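Local coordinates for catalytic domain of the nuclear inclusion protein A (nia) (Tobacco etch virus, PDB 1LVM) that is a chymotrypsin-like cysteine protease of the virus that cleaves polypeptides at a specific recognition sequence, held here in complex with a product peptide, at residues 177-180 / 181-185. The protein carries 1 engineered substitution. Sequence-based numbering, arbitrary orientation.
Sequences ASNF and TNTNN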
loop_
_atom_site.group_PDB
_atom_site.type_symbol
_atom_site.label_atom_id
_atom_site.label_comp_id
_atom_site.label_asym_id
_atom_site.label_seq_id
_atom_site.Cartn_x
_atom_site.Cartn_y
_atom_site.Cartn_z
ATOM N N ALA A 177 -8.295 -2.303 -4.472
ATOM C CA ALA A 177 -9.169 -2.736 -5.582
ATOM C C ALA A 177 -10.409 -1.886 -5.790
ATOM O O ALA A 177 -10.695 -1.007 -5.005
ATOM C CB ALA A 177 -9.621 -4.219 -5.262
ATOM N N SER A 178 -11.126 -2.176 -6.870
ATOM C CA SER A 178 -12.364 -1.492 -7.154
ATOM C C SER A 178 -13.377 -2.503 -7.707
ATOM O O SER A 178 -12.982 -3.636 -8.074
ATOM C CB SER A 178 -12.106 -0.381 -8.173
ATOM O OG SER A 178 -13.296 0.354 -8.364
ATOM N N ASN A 179 -14.665 -2.118 -7.728
ATOM C CA ASN A 179 -15.695 -2.971 -8.369
ATOM C C ASN A 179 -15.537 -2.731 -9.870
ATOM O O ASN A 179 -14.803 -1.830 -10.294
ATOM C CB ASN A 179 -17.117 -2.653 -7.928
ATOM C CG ASN A 179 -17.508 -1.179 -8.096
ATOM O OD1 ASN A 179 -16.779 -0.356 -8.660
ATOM N ND2 ASN A 179 -18.700 -0.857 -7.620
ATOM N N PHE A 180 -16.197 -3.539 -10.690
ATOM C CA PHE A 180 -16.006 -3.417 -12.139
ATOM C C PHE A 180 -16.298 -2.069 -12.795
ATOM O O PHE A 180 -15.701 -1.731 -13.824
ATOM C CB PHE A 180 -16.746 -4.563 -12.854
ATOM C CG PHE A 180 -16.191 -5.931 -12.508
ATOM C CD1 PHE A 180 -14.830 -6.094 -12.217
ATOM C CD2 PHE A 180 -17.016 -7.053 -12.478
ATOM C CE1 PHE A 180 -14.308 -7.346 -11.901
ATOM C CE2 PHE A 180 -16.495 -8.309 -12.164
ATOM C CZ PHE A 180 -15.139 -8.450 -11.876
ATOM N N THR A 181 -17.170 -1.287 -12.175
ATOM C CA THR A 181 -17.549 0.018 -12.689
ATOM C C THR A 181 -16.768 1.172 -12.090
ATOM O O THR A 181 -17.050 2.337 -12.368
ATOM C CB THR A 181 -19.040 0.256 -12.435
ATOM O OG1 THR A 181 -19.340 -0.059 -11.067
ATOM C CG2 THR A 181 -19.877 -0.634 -13.349
ATOM N N ASN A 182 -15.770 0.846 -11.287
ATOM C CA ASN A 182 -14.961 1.862 -10.634
ATOM C C ASN A 182 -15.834 2.844 -9.883
ATOM O O ASN A 182 -15.540 4.038 -9.837
ATOM C CB ASN A 182 -14.086 2.608 -11.645
ATOM C CG ASN A 182 -13.050 1.718 -12.266
ATOM O OD1 ASN A 182 -13.286 1.089 -13.302
ATOM N ND2 ASN A 182 -11.893 1.624 -11.615
ATOM N N THR A 183 -16.925 2.351 -9.303
ATOM C CA THR A 183 -17.793 3.229 -8.523
ATOM C C THR A 183 -17.593 3.041 -6.990
ATOM O O THR A 183 -18.010 3.897 -6.181
ATOM C CB THR A 183 -19.242 2.957 -8.858
ATOM O OG1 THR A 183 -19.498 1.564 -8.655
ATOM C CG2 THR A 183 -19.522 3.328 -10.320
ATOM N N ASN A 184 -17.037 1.901 -6.566
ATOM C CA ASN A 184 -16.773 1.711 -5.102
ATOM C C ASN A 184 -15.313 1.250 -4.987
ATOM O O ASN A 184 -14.971 0.327 -5.675
ATOM C CB ASN A 184 -17.617 0.606 -4.518
ATOM C CG ASN A 184 -19.040 0.974 -4.478
ATOM O OD1 ASN A 184 -19.381 2.108 -4.145
ATOM N ND2 ASN A 184 -19.892 0.038 -4.821
ATOM N N ASN A 185 -14.533 1.855 -4.096
ATOM C CA ASN A 185 -13.104 1.503 -3.970
ATOM C C ASN A 185 -12.873 0.806 -2.642
ATOM O O ASN A 185 -13.646 0.979 -1.691
ATOM C CB ASN A 185 -12.238 2.755 -4.116
ATOM C CG ASN A 185 -12.158 3.243 -5.584
ATOM O OD1 ASN A 185 -11.895 4.418 -5.862
ATOM N ND2 ASN A 185 -12.386 2.337 -6.512
#
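Two backbone amides converge on OD1 of Asn179. The N of Thr183 lies 2.8 Å from this OD1, in the carbonyl plane on a lone pair, whereas the N of Asn184, 3.1 Å from OD1, comes in from above that plane although its N-H points almost straight at the oxygen (167°). On the other branch of the amide, ND2 donates to Thr183 OG1 at 2.8 Å, so both ends of the group are held and its rotation is fixed. A chi1 of 54° sets CG over the backbone, flanked by N and C, and the side chain points into the concave side of the loop that follows. Thr183 OG1 is also hydrogen-bonded to Thr181 OG1, 2.9 Å away. The chain reverses here between strands 171-179 and 185-189 of the C-terminal barrel of the chymotrypsin fold, through a type I turn closed by the hydrogen bond from Asn182 N to Asn179 O (3.0 Å). Beside it, Asn184 O takes two donors: Asn179 N, nearly in line with the carbonyl, and Ser178 OG, 3.2 Å from that O and above the carbonyl plane. The bound peptide adds a strand along Ala177 to Asn179, and Asn179 ND2 and Asn184 ND2, their amide planes turned by 41°, both donate to an acidic side chain on it. Asn182 ND2 is hydrogen-bonded to an aromatic side chain of the same peptide, its OD1 to Lys228.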